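Local coordinates for haloacid dehalogenase domain protein hydrolase (Planctomyces limnophilus, PDB 4OVY) that binds calcium and is probably a hydrolase of the haloacid dehalogenase family, perhaps a phosphatase, at residues G45-A58 and H128-Y140. Sequence-based numbering, arbitrary orientation.
Sequences GTLWCEQPMYVQLA and HPKFHRPYTECVY
A buried contact between two mostly irregular segments, held by a short backbone bridge at Trp-48 and Val-139 and by one histidine bond, joins the chain after the metal-binding aspartates to the loop between helices 112-125 and 141-152. Tyr-140 N donates to Leu-47 O (2.9 Å) and Cys-49 N to Cys-138 O (3.1 Å), pairing the backbones on both sides of Trp-48. The ring of Tyr-140 turns back over this bridge, with CA of Trp-48 above one face and Thr-46 O at its edge, 3.3 Å from CD2. A flat ring with a polar end suits this place: it covers the backbone of 46-49, and its buried hydroxyl finds a partner in Glu-265. Thr-46 O, facing ring carbons, has no hydrogen-bonding partner in the model. Trp-48, with CG lodged between its backbone N and carbonyl carbon (chi1 75°), packs CB on Val-139 CG1 (3.8 Å) and lays CE3 and CZ3 near Tyr-135 O, while NE1 bonds to Asp-44.

Farther along, His-128 NE2 donates to Gln-51 O (2.7 Å), in the carbonyl plane though 18° out of the imidazole plane. The other ring nitrogen, ND1, accepts from Lys-130 N, which fixes the ring's rotation and leaves NE2 as the protonated nitrogen. The cis peptide before Pro-52 turns the chain here, and CG of Pro-52 touches CG of Pro-129 (4.0 Å). Where helix 55-67 begins, branched Val-55 places CG1 over a face of Tyr-135, 4.1 Å from the ring centroid, a CH-pi contact.

Asp-42 and Asp-44, both calcium ligands, match with Thr-46 the DxDx(T/V) signature of HAD enzymes; the mostly helical, strandless chain between the segments is consistent with a C1-type cap, whose two ends probably meet here beside the metal site.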
# COMPACT_ATOMS: atom_id res chain seq x y z
N GLY A 45 -4.69 9.28 -19.35
CA GLY A 45 -5.78 9.00 -20.28
C GLY A 45 -7.12 8.73 -19.62
O GLY A 45 -8.13 8.57 -20.32
N THR A 46 -7.14 8.65 -18.29
CA THR A 46 -8.35 8.36 -17.53
C THR A 46 -8.72 9.58 -16.67
O THR A 46 -9.88 10.01 -16.70
CB THR A 46 -8.15 7.10 -16.67
OG1 THR A 46 -8.04 5.96 -17.54
CG2 THR A 46 -9.32 6.89 -15.72
N LEU A 47 -7.76 10.11 -15.93
CA LEU A 47 -7.95 11.31 -15.10
C LEU A 47 -7.37 12.57 -15.74
O LEU A 47 -7.78 13.68 -15.41
CB LEU A 47 -7.31 11.11 -13.73
CG LEU A 47 -7.90 10.01 -12.83
CD1 LEU A 47 -7.17 9.93 -11.50
CD2 LEU A 47 -9.39 10.26 -12.59
N TRP A 48 -6.38 12.41 -16.62
CA TRP A 48 -5.75 13.54 -17.28
C TRP A 48 -5.18 13.16 -18.64
O TRP A 48 -5.15 11.99 -19.01
CB TRP A 48 -4.69 14.18 -16.38
CG TRP A 48 -3.38 13.44 -16.25
CD1 TRP A 48 -3.13 12.13 -16.54
CD2 TRP A 48 -2.15 13.98 -15.74
NE1 TRP A 48 -1.82 11.83 -16.26
CE2 TRP A 48 -1.20 12.94 -15.77
CE3 TRP A 48 -1.77 15.23 -15.27
CZ2 TRP A 48 0.11 13.12 -15.34
CZ3 TRP A 48 -0.46 15.41 -14.85
CH2 TRP A 48 0.46 14.36 -14.89
N CYS A 49 -4.72 14.17 -19.37
CA CYS A 49 -4.30 14.01 -20.76
C CYS A 49 -2.98 13.24 -20.90
O CYS A 49 -2.05 13.47 -20.13
CB CYS A 49 -4.19 15.39 -21.37
SG CYS A 49 -3.88 15.39 -23.13
N GLU A 50 -2.90 12.37 -21.91
CA GLU A 50 -1.69 11.56 -22.19
C GLU A 50 -1.19 11.72 -23.63
O GLU A 50 -0.42 10.90 -24.12
CB GLU A 50 -1.96 10.08 -21.90
CG GLU A 50 -3.01 9.48 -22.82
CD GLU A 50 -3.35 8.04 -22.51
OE1 GLU A 50 -2.60 7.37 -21.76
OE2 GLU A 50 -4.38 7.57 -23.05
N GLN A 51 -1.65 12.77 -24.32
CA GLN A 51 -1.17 13.12 -25.65
C GLN A 51 -0.50 14.49 -25.54
O GLN A 51 -0.95 15.33 -24.77
CB GLN A 51 -2.33 13.17 -26.64
CG GLN A 51 -3.07 11.86 -26.84
CD GLN A 51 -2.23 10.76 -27.48
OE1 GLN A 51 -1.21 11.02 -28.11
NE2 GLN A 51 -2.67 9.52 -27.33
N PRO A 52 0.58 14.72 -26.32
CA PRO A 52 1.20 13.85 -27.33
C PRO A 52 2.02 12.70 -26.76
O PRO A 52 2.50 11.86 -27.52
CB PRO A 52 2.11 14.81 -28.10
CG PRO A 52 2.48 15.85 -27.10
CD PRO A 52 1.29 16.01 -26.20
N MSE A 53 2.20 12.67 -25.44
CA MSE A 53 2.87 11.54 -24.76
C MSE A 53 2.50 11.50 -23.30
O MSE A 53 1.99 12.48 -22.76
CB MSE A 53 4.40 11.63 -24.90
CG MSE A 53 4.97 12.88 -24.23
SE MSE A 53 6.90 13.03 -24.55
CE MSE A 53 6.72 13.92 -26.30
N TYR A 54 2.79 10.38 -22.65
CA TYR A 54 2.61 10.28 -21.20
C TYR A 54 3.37 11.44 -20.58
O TYR A 54 4.50 11.74 -20.99
CB TYR A 54 3.12 8.94 -20.66
CG TYR A 54 2.50 7.71 -21.31
CD1 TYR A 54 1.12 7.60 -21.46
CD2 TYR A 54 3.30 6.65 -21.77
CE1 TYR A 54 0.55 6.48 -22.04
CE2 TYR A 54 2.73 5.53 -22.35
CZ TYR A 54 1.35 5.45 -22.49
OH TYR A 54 0.77 4.34 -23.07
N VAL A 55 2.76 12.10 -19.59
CA VAL A 55 3.39 13.27 -18.99
C VAL A 55 4.75 12.92 -18.37
O VAL A 55 5.69 13.70 -18.44
CB VAL A 55 2.49 13.96 -17.95
CG1 VAL A 55 3.22 15.09 -17.25
CG2 VAL A 55 1.22 14.49 -18.62
N GLN A 56 4.85 11.74 -17.75
CA GLN A 56 6.13 11.31 -17.20
C GLN A 56 7.20 11.12 -18.28
O GLN A 56 8.38 11.31 -18.00
CB GLN A 56 6.00 10.05 -16.35
CG GLN A 56 7.28 9.71 -15.60
CD GLN A 56 7.15 8.48 -14.72
OE1 GLN A 56 6.05 8.08 -14.36
NE2 GLN A 56 8.27 7.89 -14.37
N LEU A 57 6.79 10.76 -19.49
CA LEU A 57 7.76 10.67 -20.60
C LEU A 57 8.28 12.07 -20.97
O LEU A 57 9.49 12.24 -21.20
CB LEU A 57 7.16 9.94 -21.81
CG LEU A 57 8.13 9.64 -22.96
CD1 LEU A 57 9.37 8.90 -22.49
CD2 LEU A 57 7.41 8.86 -24.05
N ALA A 58 7.39 13.07 -20.98
CA ALA A 58 7.80 14.46 -21.17
C ALA A 58 8.83 14.88 -20.10
O ALA A 58 9.84 15.50 -20.41
CB ALA A 58 6.60 15.40 -21.15
N HIS A 128 1.88 22.02 -21.13
CA HIS A 128 1.43 21.22 -22.24
C HIS A 128 1.65 22.03 -23.52
O HIS A 128 1.34 23.23 -23.57
CB HIS A 128 -0.05 20.86 -22.06
CG HIS A 128 -0.49 19.74 -22.95
ND1 HIS A 128 -0.73 19.93 -24.29
CD2 HIS A 128 -0.71 18.43 -22.70
CE1 HIS A 128 -1.09 18.77 -24.83
NE2 HIS A 128 -1.08 17.85 -23.89
N PRO A 129 2.21 21.38 -24.57
CA PRO A 129 2.54 22.10 -25.81
C PRO A 129 1.31 22.61 -26.58
O PRO A 129 1.43 23.57 -27.34
CB PRO A 129 3.29 21.05 -26.65
CG PRO A 129 2.84 19.74 -26.10
CD PRO A 129 2.61 19.96 -24.64
N LYS A 130 0.18 21.94 -26.42
CA LYS A 130 -1.09 22.37 -26.99
C LYS A 130 -1.84 23.37 -26.11
O LYS A 130 -2.17 24.46 -26.56
CB LYS A 130 -1.98 21.15 -27.23
CG LYS A 130 -3.27 21.42 -27.99
CD LYS A 130 -4.03 20.11 -28.17
CE LYS A 130 -5.49 20.34 -28.49
NZ LYS A 130 -5.71 20.67 -29.93
N PHE A 131 -2.10 23.00 -24.86
CA PHE A 131 -2.97 23.81 -23.99
C PHE A 131 -2.24 24.97 -23.32
O PHE A 131 -2.88 25.91 -22.85
CB PHE A 131 -3.68 22.91 -22.96
CG PHE A 131 -4.46 21.78 -23.58
CD1 PHE A 131 -5.59 22.04 -24.33
CD2 PHE A 131 -4.04 20.46 -23.44
CE1 PHE A 131 -6.30 21.02 -24.93
CE2 PHE A 131 -4.74 19.43 -24.04
CZ PHE A 131 -5.88 19.71 -24.78
N HIS A 132 -0.91 24.93 -23.30
CA HIS A 132 -0.08 25.98 -22.69
C HIS A 132 -0.49 26.29 -21.23
O HIS A 132 -0.47 27.44 -20.78
CB HIS A 132 -0.06 27.24 -23.56
CG HIS A 132 0.72 27.08 -24.83
ND1 HIS A 132 0.60 27.94 -25.89
CD2 HIS A 132 1.62 26.14 -25.21
CE1 HIS A 132 1.41 27.56 -26.87
NE2 HIS A 132 2.03 26.46 -26.48
N ARG A 133 -0.84 25.23 -20.52
CA ARG A 133 -1.14 25.26 -19.09
C ARG A 133 -0.30 24.16 -18.45
O ARG A 133 0.15 23.25 -19.16
CB ARG A 133 -2.62 24.95 -18.85
CG ARG A 133 -3.59 25.92 -19.50
CD ARG A 133 -5.01 25.38 -19.47
NE ARG A 133 -5.59 25.37 -18.13
CZ ARG A 133 -6.85 25.05 -17.84
NH1 ARG A 133 -7.70 24.70 -18.80
NH2 ARG A 133 -7.27 25.09 -16.58
N PRO A 134 -0.11 24.22 -17.13
CA PRO A 134 0.57 23.11 -16.45
C PRO A 134 -0.16 21.80 -16.71
O PRO A 134 -1.38 21.79 -16.87
CB PRO A 134 0.46 23.48 -14.97
CG PRO A 134 0.26 24.95 -14.95
CD PRO A 134 -0.52 25.27 -16.19
N TYR A 135 0.58 20.70 -16.75
CA TYR A 135 -0.01 19.40 -17.02
C TYR A 135 -1.07 19.03 -15.97
O TYR A 135 -2.04 18.34 -16.29
CB TYR A 135 1.08 18.32 -17.09
CG TYR A 135 1.93 18.40 -18.32
CD1 TYR A 135 1.46 17.94 -19.55
CD2 TYR A 135 3.23 18.92 -18.27
CE1 TYR A 135 2.24 18.00 -20.69
CE2 TYR A 135 4.02 18.99 -19.42
CZ TYR A 135 3.52 18.52 -20.62
OH TYR A 135 4.30 18.57 -21.76
N THR A 136 -0.90 19.51 -14.75
CA THR A 136 -1.85 19.28 -13.66
C THR A 136 -3.18 20.04 -13.83
O THR A 136 -4.12 19.78 -13.09
CB THR A 136 -1.24 19.65 -12.30
OG1 THR A 136 -0.69 20.96 -12.37
CG2 THR A 136 -0.12 18.66 -11.92
N GLU A 137 -3.23 20.99 -14.77
CA GLU A 137 -4.49 21.63 -15.17
C GLU A 137 -5.13 20.95 -16.38
O GLU A 137 -6.25 21.30 -16.77
CB GLU A 137 -4.28 23.12 -15.44
CG GLU A 137 -4.05 23.93 -14.17
CD GLU A 137 -3.82 25.40 -14.44
OE1 GLU A 137 -4.30 25.93 -15.48
OE2 GLU A 137 -3.15 26.05 -13.61
N CYS A 138 -4.44 19.96 -16.95
CA CYS A 138 -4.98 19.18 -18.06
C CYS A 138 -5.65 17.91 -17.54
O CYS A 138 -5.58 16.84 -18.15
CB CYS A 138 -3.88 18.90 -19.08
SG CYS A 138 -3.14 20.42 -19.73
N VAL A 139 -6.32 18.05 -16.39
CA VAL A 139 -7.08 16.99 -15.77
C VAL A 139 -8.53 17.14 -16.22
O VAL A 139 -8.94 18.23 -16.65
CB VAL A 139 -6.97 17.02 -14.23
CG1 VAL A 139 -5.53 16.79 -13.79
CG2 VAL A 139 -7.50 18.33 -13.65
N TYR A 140 -9.29 16.06 -16.13
CA TYR A 140 -10.67 16.05 -16.62
C TYR A 140 -11.65 16.45 -15.52
O TYR A 140 -11.81 15.76 -14.53
CB TYR A 140 -11.03 14.68 -17.18
CG TYR A 140 -10.09 14.18 -18.25
CD1 TYR A 140 -9.58 15.04 -19.22
CD2 TYR A 140 -9.71 12.85 -18.30
CE1 TYR A 140 -8.72 14.59 -20.20
CE2 TYR A 140 -8.85 12.38 -19.28
CZ TYR A 140 -8.36 13.25 -20.23
OH TYR A 140 -7.50 12.79 -21.20
O HOH W 1 -1.93 16.03 -18.71